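Side-chain contacts in putative fructose-aminoacid-6-phosphate deglycase (Bacillus subtilis, PDB 3EUA), which converts a range of fructosamine 6-phosphates to glucose 6-phosphate and a free amino acid: residues D288-K291 / G292-P296; P296-L299 / N300-R304. One frame throughout, in Å; residues are numbered along the deposited sequence.

Interaction 1. Residues D288-K291 / G292-P296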
loop_
_atom_site.group_PDB
_atom_site.type_symbol
_atom_site.label_atom_id
_atom_site.label_comp_id
_atom_site.label_asym_id
_atom_site.label_seq_id
_atom_site.Cartn_x
_atom_site.Cartn_y
_atom_site.Cartn_z
ATOM N N ASP A 288 22.389 14.495 9.427
ATOM C CA ASP A 288 21.304 13.893 10.201
ATOM C C ASP A 288 19.910 14.231 9.650
ATOM O O ASP A 288 18.979 13.420 9.764
ATOM C CB ASP A 288 21.367 14.358 11.679
ATOM C CG ASP A 288 22.546 13.760 12.474
ATOM O OD1 ASP A 288 23.246 12.868 11.955
ATOM O OD2 ASP A 288 22.782 14.181 13.653
ATOM N N SER A 289 19.757 15.419 9.072
ATOM C CA SER A 289 18.469 15.843 8.526
ATOM C C SER A 289 17.954 14.966 7.377
ATOM O O SER A 289 16.762 14.933 7.106
ATOM C CB SER A 289 18.582 17.297 8.051
ATOM O OG SER A 289 19.542 17.462 7.021
ATOM N N VAL A 290 18.848 14.237 6.718
ATOM C CA VAL A 290 18.477 13.408 5.576
ATOM C C VAL A 290 18.923 11.929 5.657
ATOM O O VAL A 290 18.619 11.185 4.721
ATOM C CB VAL A 290 19.009 14.058 4.250
ATOM C CG1 VAL A 290 18.386 15.427 4.032
ATOM C CG2 VAL A 290 20.528 14.194 4.250
ATOM N N LYS A 291 19.605 11.481 6.733
ATOM C CA LYS A 291 20.022 10.058 6.856
ATOM C C LYS A 291 18.846 9.079 6.688
ATOM O O LYS A 291 18.931 8.030 6.015
ATOM C CB LYS A 291 20.634 9.719 8.226
ATOM C CG LYS A 291 21.924 10.349 8.642
ATOM C CD LYS A 291 22.470 9.520 9.821
ATOM C CE LYS A 291 23.496 10.261 10.705
ATOM N NZ LYS A 291 24.661 10.819 10.015
ATOM N N GLY A 292 17.711 9.443 7.279
ATOM C CA GLY A 292 16.533 8.578 7.227
ATOM C C GLY A 292 15.953 8.475 5.837
ATOM O O GLY A 292 15.395 7.421 5.457
ATOM N N TYR A 293 16.109 9.548 5.056
ATOM C CA TYR A 293 15.606 9.553 3.695
ATOM C C TYR A 293 16.532 8.823 2.739
ATOM O O TYR A 293 16.063 8.273 1.733
ATOM C CB TYR A 293 15.392 10.989 3.186
ATOM C CG TYR A 293 14.520 11.887 4.061
ATOM C CD1 TYR A 293 13.352 11.408 4.644
ATOM C CD2 TYR A 293 14.784 13.253 4.181
ATOM C CE1 TYR A 293 12.541 12.223 5.407
ATOM C CE2 TYR A 293 13.958 14.095 4.969
ATOM C CZ TYR A 293 12.828 13.554 5.561
ATOM O OH TYR A 293 11.939 14.287 6.314
ATOM N N LEU A 294 17.825 8.773 3.057
ATOM C CA LEU A 294 18.832 8.125 2.191
ATOM C C LEU A 294 19.120 6.653 2.493
ATOM O O LEU A 294 19.550 5.906 1.602
ATOM C CB LEU A 294 20.155 8.920 2.242
ATOM C CG LEU A 294 20.063 10.343 1.650
ATOM C CD1 LEU A 294 21.303 11.181 2.012
ATOM C CD2 LEU A 294 19.798 10.330 0.122
ATOM N N ALA A 295 18.866 6.225 3.716
ATOM C CA ALA A 295 19.129 4.820 4.096
ATOM C C ALA A 295 18.467 3.799 3.184
ATOM O O ALA A 295 19.086 2.758 2.905
ATOM C CB ALA A 295 18.735 4.537 5.528
ATOM N N PRO A 296 17.213 4.059 2.747
ATOM C CA PRO A 296 16.606 3.040 1.864
ATOM C C PRO A 296 17.377 2.766 0.561
ATOM O O PRO A 296 17.315 1.638 0.016
ATOM C CB PRO A 296 15.226 3.606 1.531
ATOM C CG PRO A 296 15.020 4.825 2.314
ATOM C CD PRO A 296 16.291 5.172 3.049
HETATM O O HOH W 1 17.350 11.413 9.312
HETATM O O HOH W 2 15.829 11.801 7.429
#
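Val290 and Leu294, one helical turn apart near the N-terminal end of helix 288-313 in the second SIS domain, carry a backbone bond and the closest apolar side-chain contact. Leu294 N donates to Val290 O (3.0 Å), and Ala295 N to Lys291 O (2.9 Å). Each carbonyl also takes a weaker bond from the residue before, Tyr293 N and Leu294 N respectively, so both are shared between two amides.

Water replaces direct bonding in the first turn. Gly292 N donates to water 1, which in turn donates to Asp288 O (2.6 Å), while water 2, weakly bound by the same amide, donates to Ser289 O and sits over the centre of one Tyr293 ring face.

Among the side chains, Val290 CG2 lies 3.8 Å from Leu294 CD1, the two lying side by side and pointing the same way; Leu294 also touches Leu165 and Leu168 of helix 158-190. The Tyr293 ring passes Val290 CA obliquely, and its hydroxyl bonds Glu50. Lys291, bent at its last torsion (chi4 -55°), forms a salt bridge from NZ to Asp288 OD1 (3.2 Å) and hydrogen bonds to the carbonyls of Phe283 and Ile286. Water therefore stands in for a direct bond between Gly292 N and Asp288 O, and the lysine ties the helix start to the preceding loop.

Interaction 2. Residues P296-L299 / N300-R304; sequences PLVL and NRVLR
Asn300 N donates to Pro296 O at 2.9 Å, the first of four consecutive i to i+4 bonds that make this part of helix 288-313, in the second SIS domain, regular alpha-helix. The bonds Arg301 N to Leu297 O, Val302 N to Val298 O and Leu303 N to Leu299 O follow, each 3.0 Å long. Pro296 has no amide hydrogen to offer the preceding turn, but its carbonyl binds normally.

Around these bonds the side chains meet mostly carbonyl oxygens. Asn300 CB rests against Pro296 O (3.3 Å), while its side-chain carboxamide, with CG anti to the backbone N (chi1 -174°), leads off away from the preceding turn. Arg301 likewise touches Leu297 O and Val298 O through CB; the rest of its side chain leads away from that turn, and the residue packs on Leu176 of helix 158-190.

Farther out, the helix is packed on several sides. Leu297 reaches Leu168 and Tyr172 of helix 158-190 as well as Tyr138 and Tyr142 of helix 137-153; Val298 touches Tyr281 and Phe283, and Leu303 meets Val207 of helix 205-220. Between the valines the apolar contact is loose, with Val298 CG1 4.5 Å from Val302 CG2, the same methyl that lies 3.4 Å from Val298 O.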
loop_
_atom_site.group_PDB
_atom_site.type_symbol
_atom_site.label_atom_id
_atom_site.label_comp_id
_atom_site.label_asym_id
_atom_site.label_seq_id
_atom_site.Cartn_x
_atom_site.Cartn_y
_atom_site.Cartn_z
ATOM N N PRO A 296 17.213 4.059 2.747
ATOM C CA PRO A 296 16.606 3.040 1.864
ATOM C C PRO A 296 17.377 2.766 0.561
ATOM O O PRO A 296 17.315 1.638 0.016
ATOM C CB PRO A 296 15.226 3.606 1.531
ATOM C CG PRO A 296 15.020 4.825 2.314
ATOM C CD PRO A 296 16.291 5.172 3.049
ATOM N N LEU A 297 18.036 3.799 0.031
ATOM C CA LEU A 297 18.861 3.650 -1.191
ATOM C C LEU A 297 20.005 2.695 -0.936
ATOM O O LEU A 297 20.307 1.824 -1.765
ATOM C CB LEU A 297 19.413 4.965 -1.690
ATOM C CG LEU A 297 18.430 5.891 -2.376
ATOM C CD1 LEU A 297 17.147 6.144 -1.553
ATOM C CD2 LEU A 297 19.130 7.197 -2.674
ATOM N N VAL A 298 20.624 2.822 0.212
ATOM C CA VAL A 298 21.724 1.930 0.580
ATOM C C VAL A 298 21.235 0.499 0.798
ATOM O O VAL A 298 21.853 -0.445 0.346
ATOM C CB VAL A 298 22.400 2.394 1.874
ATOM C CG1 VAL A 298 23.620 1.524 2.113
ATOM C CG2 VAL A 298 22.828 3.868 1.751
ATOM N N LEU A 299 20.119 0.356 1.518
ATOM C CA LEU A 299 19.527 -0.957 1.784
ATOM C C LEU A 299 19.188 -1.636 0.449
ATOM O O LEU A 299 19.488 -2.822 0.229
ATOM C CB LEU A 299 18.311 -0.816 2.727
ATOM C CG LEU A 299 18.566 -0.498 4.226
ATOM C CD1 LEU A 299 17.310 0.010 4.966
ATOM C CD2 LEU A 299 19.146 -1.776 4.895
ATOM N N ASN A 300 18.624 -0.861 -0.461
ATOM C CA ASN A 300 18.299 -1.365 -1.772
ATOM C C ASN A 300 19.517 -1.850 -2.560
ATOM O O ASN A 300 19.444 -2.880 -3.258
ATOM C CB ASN A 300 17.616 -0.291 -2.599
ATOM C CG ASN A 300 17.144 -0.812 -3.907
ATOM O OD1 ASN A 300 16.329 -1.717 -3.935
ATOM N ND2 ASN A 300 17.609 -0.213 -5.018
ATOM N N ARG A 301 20.609 -1.088 -2.487
ATOM C CA ARG A 301 21.835 -1.455 -3.203
ATOM C C ARG A 301 22.430 -2.739 -2.643
ATOM O O ARG A 301 22.869 -3.609 -3.375
ATOM C CB ARG A 301 22.862 -0.334 -3.114
ATOM C CG ARG A 301 24.195 -0.610 -3.852
ATOM C CD ARG A 301 23.975 -0.804 -5.385
ATOM N NE ARG A 301 25.142 -1.339 -6.079
ATOM C CZ ARG A 301 25.417 -2.635 -6.227
ATOM N NH1 ARG A 301 24.643 -3.578 -5.727
ATOM N NH2 ARG A 301 26.494 -2.998 -6.890
ATOM N N VAL A 302 22.452 -2.864 -1.317
ATOM C CA VAL A 302 22.984 -4.085 -0.684
ATOM C C VAL A 302 22.161 -5.303 -1.087
ATOM O O VAL A 302 22.714 -6.358 -1.431
ATOM C CB VAL A 302 23.003 -3.943 0.830
ATOM C CG1 VAL A 302 23.291 -5.281 1.507
ATOM C CG2 VAL A 302 24.031 -2.850 1.230
ATOM N N LEU A 303 20.835 -5.146 -1.082
ATOM C CA LEU A 303 19.913 -6.215 -1.468
ATOM C C LEU A 303 20.161 -6.689 -2.895
ATOM O O LEU A 303 20.012 -7.870 -3.184
ATOM C CB LEU A 303 18.464 -5.778 -1.293
ATOM C CG LEU A 303 17.903 -5.818 0.126
ATOM C CD1 LEU A 303 16.551 -5.172 0.129
ATOM C CD2 LEU A 303 17.858 -7.271 0.660
ATOM N N ARG A 304 20.581 -5.788 -3.773
ATOM C CA ARG A 304 20.894 -6.199 -5.129
ATOM C C ARG A 304 22.057 -7.187 -5.127
ATOM O O ARG A 304 22.065 -8.077 -5.947
ATOM C CB ARG A 304 21.256 -5.027 -6.025
ATOM C CG ARG A 304 21.356 -5.404 -7.521
ATOM C CD ARG A 304 19.995 -5.424 -8.102
ATOM N NE ARG A 304 19.925 -5.894 -9.479
ATOM C CZ ARG A 304 18.830 -5.790 -10.244
ATOM N NH1 ARG A 304 18.849 -6.243 -11.494
ATOM N NH2 ARG A 304 17.721 -5.200 -9.784
#

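How the interactions relate
Both interactions belong to helix 288-313, the last helix of the chain, and follow one another from its N-terminal end. Interaction 1 spans the opening turns and interaction 2 the next ones; neither closes a long loop, and they neither nest nor cross. They share Pro296, which ends the first and begins the second, and their centres are about 13 Å apart. The surroundings change along the way: helix 41-50 is met by Tyr293 in interaction 1 and helix 205-220 flanks interaction 2, while helices 137-153 and 158-190 touch both. Tyr142 bridges the two, bonding the Tyr293 carbonyl through its hydroxyl and touching Leu297.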